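Local coordinates for protein GphF Dehydratase 1 (Archangium violaceum, PDB 6MBF) that probably dehydrates polyketide intermediates and shifts the resulting olefin, as a double-hotdog dehydratase domain of the gephyronic acid polyketide synthase, at residues A[94-108]-A[114-128]. Sequence-based numbering, arbitrary orientation. Where two conformers were deposited one is given.
Sequences RLRLRSEDERFEIHS and SDDESAWTRHATGRI
The guanidinium of Arg96 lies flat on the indole of Trp120, planes 19° apart, with Arg96 CZ 4.0 Å from the centroid of the five-membered ring: a cation-pi stack. At the edge of the guanidinium, NH1 and NH2 of Arg96 both reach Glu117 OE2 on its syn side, NH1 at 3.0 Å; the bend at chi3 (75°) turns the group across the indole. The His107 ring is sandwiched, with Arg122 CA over one face and Arg96 NH2 over the other. Beyond it, Arg122 grips Glu105 side-on, NH2 lying 2.5 Å from OE2, while Arg98 takes OE1; this shared carboxylate should offset the two nearby arginine charges. On the other face of the sheet, Phe104 lays one ring face over the backbone of Gly126, CE2 lying 3.4 Å from Gly126 CA. Ser108 OG and His123 NE2 are hydrogen-bonded at 2.5 Å. The antiparallel pairing is interrupted by a classic beta bulge, His123 and Ala124 both facing Ile106. Strands 103-109 and 121-131 form a hairpin of the hotdog fold, flanked by strands 93-100 and 73-81, with Phe104, Ile106 and Ala124 packing against helix 52-65.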
loop_
_atom_site.group_PDB
_atom_site.type_symbol
_atom_site.label_atom_id
_atom_site.label_comp_id
_atom_site.label_asym_id
_atom_site.label_seq_id
_atom_site.Cartn_x
_atom_site.Cartn_y
_atom_site.Cartn_z
ATOM N N ARG A 94 14.676 -11.199 -5.553
ATOM C CA ARG A 94 14.541 -10.439 -6.790
ATOM C C ARG A 94 13.094 -9.995 -6.964
ATOM O O ARG A 94 12.173 -10.788 -6.768
ATOM C CB ARG A 94 14.961 -11.284 -7.991
ATOM C CG ARG A 94 16.389 -11.799 -7.946
ATOM C CD ARG A 94 17.394 -10.666 -7.827
ATOM N NE ARG A 94 17.146 -9.616 -8.809
ATOM C CZ ARG A 94 17.627 -9.620 -10.047
ATOM N NH1 ARG A 94 18.386 -10.624 -10.464
ATOM N NH2 ARG A 94 17.345 -8.618 -10.870
ATOM N N LEU A 95 12.900 -8.729 -7.328
ATOM C CA LEU A 95 11.589 -8.169 -7.632
ATOM C C LEU A 95 11.556 -7.733 -9.087
ATOM O O LEU A 95 12.552 -7.229 -9.614
ATOM C CB LEU A 95 11.265 -6.962 -6.758
ATOM C CG LEU A 95 10.690 -7.143 -5.361
ATOM C CD1 LEU A 95 10.161 -5.798 -4.897
ATOM C CD2 LEU A 95 9.594 -8.189 -5.346
ATOM N N ARG A 96 10.403 -7.908 -9.728
ATOM C CA ARG A 96 10.263 -7.577 -11.140
ATOM C C ARG A 96 8.881 -7.002 -11.383
ATOM O O ARG A 96 7.887 -7.585 -10.950
ATOM C CB ARG A 96 10.473 -8.818 -12.014
ATOM C CG ARG A 96 10.316 -8.593 -13.513
ATOM C CD ARG A 96 10.438 -9.913 -14.278
ATOM N NE ARG A 96 9.240 -10.740 -14.135
ATOM C CZ ARG A 96 9.158 -12.020 -14.489
ATOM N NH1 ARG A 96 10.210 -12.641 -15.013
ATOM N NH2 ARG A 96 8.027 -12.683 -14.316
ATOM N N LEU A 97 8.821 -5.858 -12.060
ATOM C CA LEU A 97 7.570 -5.343 -12.600
ATOM C C LEU A 97 7.703 -5.339 -14.113
ATOM O O LEU A 97 8.620 -4.713 -14.656
ATOM C CB LEU A 97 7.251 -3.943 -12.072
ATOM C CG LEU A 97 5.890 -3.359 -12.492
ATOM C CD1 LEU A 97 5.376 -2.366 -11.431
ATOM C CD2 LEU A 97 5.917 -2.669 -13.874
ATOM N N ARG A 98 6.797 -6.032 -14.786
ATOM C CA ARG A 98 6.764 -6.053 -16.237
ATOM C C ARG A 98 5.451 -5.446 -16.707
ATOM O O ARG A 98 4.423 -5.543 -16.031
ATOM C CB ARG A 98 6.938 -7.478 -16.782
ATOM C CG ARG A 98 5.780 -8.411 -16.526
ATOM C CD ARG A 98 6.127 -9.839 -16.935
ATOM N NE ARG A 98 4.952 -10.709 -16.913
ATOM C CZ ARG A 98 5.016 -12.030 -17.028
ATOM N NH1 ARG A 98 6.194 -12.619 -17.164
ATOM N NH2 ARG A 98 3.908 -12.761 -16.999
ATOM N N SER A 99 5.495 -4.816 -17.871
ATOM C CA SER A 99 4.356 -4.068 -18.373
ATOM C C SER A 99 4.273 -4.233 -19.879
ATOM O O SER A 99 5.300 -4.277 -20.562
ATOM C CB SER A 99 4.474 -2.580 -18.020
ATOM O OG SER A 99 3.348 -1.857 -18.477
ATOM N N GLU A 100 3.052 -4.355 -20.384
ATOM C CA GLU A 100 2.795 -4.217 -21.810
ATOM C C GLU A 100 1.467 -3.501 -21.963
ATOM O O GLU A 100 0.501 -3.819 -21.261
ATOM C CB GLU A 100 2.795 -5.564 -22.547
ATOM C CG GLU A 100 1.895 -6.625 -21.979
ATOM C CD GLU A 100 1.867 -7.872 -22.849
ATOM O OE1 GLU A 100 0.758 -8.353 -23.159
ATOM O OE2 GLU A 100 2.952 -8.362 -23.236
ATOM N N ASP A 101 1.438 -2.509 -22.847
ATOM C CA ASP A 101 0.286 -1.619 -22.990
ATOM C C ASP A 101 0.049 -0.990 -21.618
ATOM O O ASP A 101 0.994 -0.447 -21.025
ATOM C CB ASP A 101 -0.882 -2.396 -23.577
ATOM C CG ASP A 101 -0.591 -2.915 -24.971
ATOM O OD1 ASP A 101 0.101 -2.205 -25.732
ATOM O OD2 ASP A 101 -1.048 -4.029 -25.300
ATOM N N GLU A 102 -1.156 -1.052 -21.064
ATOM C CA GLU A 102 -1.428 -0.424 -19.781
ATOM C C GLU A 102 -1.387 -1.405 -18.621
ATOM O O GLU A 102 -1.674 -1.012 -17.489
ATOM C CB GLU A 102 -2.793 0.277 -19.812
ATOM C CG GLU A 102 -4.001 -0.626 -19.534
ATOM C CD GLU A 102 -4.267 -1.641 -20.637
ATOM O OE1 GLU A 102 -3.543 -1.629 -21.658
ATOM O OE2 GLU A 102 -5.208 -2.452 -20.480
ATOM N N ARG A 103 -1.026 -2.669 -18.851
ATOM C CA ARG A 103 -1.131 -3.698 -17.819
ATOM C C ARG A 103 0.235 -4.053 -17.234
ATOM O O ARG A 103 1.220 -4.189 -17.967
ATOM C CB ARG A 103 -1.785 -4.962 -18.382
ATOM C CG ARG A 103 -3.015 -4.706 -19.238
ATOM C CD ARG A 103 -3.567 -6.013 -19.789
ATOM N NE ARG A 103 -2.518 -7.022 -19.915
ATOM C CZ ARG A 103 -1.745 -7.172 -20.985
ATOM N NH1 ARG A 103 -1.903 -6.382 -22.040
ATOM N NH2 ARG A 103 -0.817 -8.116 -21.003
ATOM N N PHE A 104 0.282 -4.235 -15.912
ATOM C CA PHE A 104 1.516 -4.546 -15.208
ATOM C C PHE A 104 1.345 -5.829 -14.404
ATOM O O PHE A 104 0.231 -6.237 -14.051
ATOM C CB PHE A 104 1.970 -3.399 -14.288
ATOM C CG PHE A 104 1.165 -3.280 -13.022
ATOM C CD1 PHE A 104 1.549 -3.957 -11.870
ATOM C CD2 PHE A 104 0.031 -2.483 -12.979
ATOM C CE1 PHE A 104 0.806 -3.851 -10.707
ATOM C CE2 PHE A 104 -0.714 -2.371 -11.818
ATOM C CZ PHE A 104 -0.329 -3.062 -10.683
ATOM N N GLU A 105 2.479 -6.474 -14.141
ATOM C CA GLU A 105 2.555 -7.625 -13.255
ATOM C C GLU A 105 3.798 -7.503 -12.389
ATOM O O GLU A 105 4.849 -7.051 -12.854
ATOM C CB GLU A 105 2.621 -8.951 -14.020
ATOM C CG GLU A 105 1.436 -9.272 -14.892
ATOM C CD GLU A 105 1.595 -10.637 -15.530
ATOM O OE1 GLU A 105 2.180 -10.714 -16.627
ATOM O OE2 GLU A 105 1.171 -11.636 -14.910
ATOM N N ILE A 106 3.682 -7.926 -11.135
ATOM C CA ILE A 106 4.791 -7.911 -10.195
ATOM C C ILE A 106 5.056 -9.340 -9.745
ATOM O O ILE A 106 4.138 -10.031 -9.279
ATOM C CB ILE A 106 4.503 -6.983 -9.000
ATOM C CG1 ILE A 106 4.309 -5.547 -9.505
ATOM C CG2 ILE A 106 5.621 -7.077 -7.960
ATOM C CD1 ILE A 106 4.027 -4.524 -8.381
ATOM N N HIS A 107 6.301 -9.782 -9.911
ATOM C CA HIS A 107 6.752 -11.122 -9.558
ATOM C C HIS A 107 7.995 -11.029 -8.683
ATOM O O HIS A 107 8.714 -10.025 -8.693
ATOM C CB HIS A 107 7.121 -11.963 -10.792
ATOM C CG HIS A 107 5.959 -12.393 -11.634
ATOM N ND1 HIS A 107 5.276 -11.531 -12.467
ATOM C CD2 HIS A 107 5.400 -13.613 -11.814
ATOM C CE1 HIS A 107 4.331 -12.198 -13.107
ATOM N NE2 HIS A 107 4.385 -13.464 -12.729
ATOM N N SER A 108 8.267 -12.103 -7.943
ATOM C CA SER A 108 9.519 -12.233 -7.209
ATOM C C SER A 108 10.169 -13.568 -7.534
ATOM O O SER A 108 9.516 -14.507 -8.001
ATOM C CB SER A 108 9.325 -12.132 -5.686
ATOM O OG SER A 108 8.702 -13.302 -5.174
ATOM N N SER A 114 16.683 -16.732 -10.641
ATOM C CA SER A 114 15.942 -15.650 -11.281
ATOM C C SER A 114 16.058 -15.642 -12.803
ATOM O O SER A 114 15.433 -14.794 -13.449
ATOM C CB SER A 114 16.405 -14.301 -10.724
ATOM O OG SER A 114 17.750 -14.037 -11.072
ATOM N N ASP A 115 16.830 -16.546 -13.400
ATOM C CA ASP A 115 16.869 -16.654 -14.852
ATOM C C ASP A 115 15.978 -17.773 -15.375
ATOM O O ASP A 115 15.823 -17.908 -16.594
ATOM C CB ASP A 115 18.310 -16.850 -15.338
ATOM C CG ASP A 115 19.197 -15.648 -15.037
ATOM O OD1 ASP A 115 20.405 -15.845 -14.780
ATOM O OD2 ASP A 115 18.683 -14.507 -15.039
ATOM N N ASP A 116 15.386 -18.566 -14.489
ATOM C CA ASP A 116 14.382 -19.556 -14.862
ATOM C C ASP A 116 13.003 -18.912 -14.749
ATOM O O ASP A 116 12.536 -18.610 -13.645
ATOM C CB ASP A 116 14.496 -20.795 -13.976
ATOM C CG ASP A 116 13.352 -21.773 -14.186
ATOM O OD1 ASP A 116 13.019 -22.516 -13.236
ATOM O OD2 ASP A 116 12.775 -21.789 -15.295
ATOM N N GLU A 117 12.344 -18.719 -15.895
ATOM C CA GLU A 117 11.081 -17.989 -15.913
ATOM C C GLU A 117 10.028 -18.651 -15.030
ATOM O O GLU A 117 9.144 -17.966 -14.501
ATOM C CB GLU A 117 10.574 -17.860 -17.352
ATOM C CG GLU A 117 9.390 -16.928 -17.498
ATOM C CD GLU A 117 9.651 -15.565 -16.883
ATOM O OE1 GLU A 117 10.688 -14.953 -17.218
ATOM O OE2 GLU A 117 8.829 -15.114 -16.055
ATOM N N SER A 118 10.113 -19.966 -14.839
ATOM C CA SER A 118 9.157 -20.667 -13.988
ATOM C C SER A 118 9.462 -20.517 -12.504
ATOM O O SER A 118 8.681 -20.998 -11.675
ATOM C CB SER A 118 9.112 -22.154 -14.351
ATOM O OG SER A 118 10.272 -22.824 -13.891
ATOM N N ALA A 119 10.567 -19.871 -12.145
ATOM C CA ALA A 119 10.902 -19.644 -10.747
ATOM C C ALA A 119 10.303 -18.356 -10.193
ATOM O O ALA A 119 10.564 -18.020 -9.035
ATOM C CB ALA A 119 12.423 -19.624 -10.564
ATOM N N TRP A 120 9.505 -17.636 -10.975
ATOM C CA TRP A 120 8.946 -16.359 -10.553
ATOM C C TRP A 120 7.522 -16.549 -10.048
ATOM O O TRP A 120 6.692 -17.161 -10.726
ATOM C CB TRP A 120 8.967 -15.353 -11.701
ATOM C CG TRP A 120 10.333 -14.883 -12.080
ATOM C CD1 TRP A 120 11.189 -15.477 -12.965
ATOM C CD2 TRP A 120 11.001 -13.709 -11.603
ATOM N NE1 TRP A 120 12.347 -14.750 -13.063
ATOM C CE2 TRP A 120 12.259 -13.658 -12.241
ATOM C CE3 TRP A 120 10.660 -12.696 -10.697
ATOM C CZ2 TRP A 120 13.178 -12.632 -12.004
ATOM C CZ3 TRP A 120 11.573 -11.676 -10.464
ATOM C CH2 TRP A 120 12.818 -11.651 -11.115
ATOM N N THR A 121 7.242 -16.009 -8.865
ATOM C CA THR A 121 5.921 -16.085 -8.254
ATOM C C THR A 121 5.193 -14.765 -8.475
ATOM O O THR A 121 5.727 -13.702 -8.149
ATOM C CB THR A 121 6.027 -16.372 -6.755
ATOM O OG1 THR A 121 6.658 -17.648 -6.548
ATOM C CG2 THR A 121 4.647 -16.355 -6.098
ATOM N N ARG A 122 3.977 -14.843 -9.009
ATOM C CA ARG A 122 3.166 -13.653 -9.266
ATOM C C ARG A 122 2.546 -13.151 -7.967
ATOM O O ARG A 122 1.827 -13.897 -7.289
ATOM C CB ARG A 122 2.069 -13.958 -10.287
ATOM C CG ARG A 122 1.067 -12.818 -10.447
ATOM C CD ARG A 122 -0.071 -13.180 -11.421
ATOM N NE ARG A 122 0.360 -13.167 -12.812
ATOM C CZ ARG A 122 0.322 -14.222 -13.621
ATOM N NH1 ARG A 122 -0.137 -15.388 -13.184
ATOM N NH2 ARG A 122 0.739 -14.111 -14.876
ATOM N N HIS A 123 2.797 -11.885 -7.629
ATOM C CA HIS A 123 2.256 -11.297 -6.407
ATOM C C HIS A 123 1.141 -10.298 -6.642
ATOM O O HIS A 123 0.178 -10.282 -5.871
ATOM C CB HIS A 123 3.372 -10.621 -5.602
ATOM C CG HIS A 123 4.430 -11.576 -5.168
ATOM N ND1 HIS A 123 4.177 -12.606 -4.289
ATOM C CD2 HIS A 123 5.727 -11.697 -5.532
ATOM C CE1 HIS A 123 5.279 -13.315 -4.122
ATOM N NE2 HIS A 123 6.237 -12.777 -4.857
ATOM N N ALA A 124 1.223 -9.471 -7.685
ATOM C CA ALA A 124 0.198 -8.448 -7.881
ATOM C C ALA A 124 0.146 -8.048 -9.346
ATOM O O ALA A 124 1.166 -8.040 -10.038
ATOM C CB ALA A 124 0.451 -7.207 -7.015
ATOM N N THR A 125 -1.058 -7.708 -9.801
ATOM C CA THR A 125 -1.301 -7.295 -11.180
ATOM C C THR A 125 -2.346 -6.186 -11.211
ATOM O O THR A 125 -3.148 -6.033 -10.285
ATOM C CB THR A 125 -1.795 -8.455 -12.046
ATOM O OG1 THR A 125 -3.053 -8.916 -11.535
ATOM C CG2 THR A 125 -0.799 -9.617 -12.033
ATOM N N GLY A 126 -2.349 -5.433 -12.307
ATOM C CA GLY A 126 -3.344 -4.389 -12.492
ATOM C C GLY A 126 -3.040 -3.590 -13.744
ATOM O O GLY A 126 -2.304 -4.047 -14.623
ATOM N N ARG A 127 -3.596 -2.385 -13.801
ATOM C CA ARG A 127 -3.418 -1.499 -14.945
ATOM C C ARG A 127 -2.948 -0.138 -14.458
ATOM O O ARG A 127 -3.230 0.257 -13.327
ATOM C CB ARG A 127 -4.715 -1.352 -15.740
ATOM C CG ARG A 127 -5.339 -2.671 -16.116
ATOM C CD ARG A 127 -6.760 -2.477 -16.620
ATOM N NE ARG A 127 -7.520 -3.723 -16.565
ATOM C CZ ARG A 127 -7.477 -4.660 -17.506
ATOM N NH1 ARG A 127 -6.705 -4.495 -18.571
ATOM N NH2 ARG A 127 -8.199 -5.763 -17.379
ATOM N N ILE A 128 -2.202 0.565 -15.305
ATOM C CA ILE A 128 -1.692 1.884 -14.950
ATOM C C ILE A 128 -2.151 2.896 -15.990
ATOM O O ILE A 128 -2.388 2.564 -17.157
ATOM C CB ILE A 128 -0.154 1.914 -14.806
ATOM C CG1 ILE A 128 0.521 1.242 -16.006
ATOM C CG2 ILE A 128 0.291 1.265 -13.478
ATOM C CD1 ILE A 128 2.032 1.410 -16.015
HETATM O O HOH W 1 8.505 -12.286 -17.799
#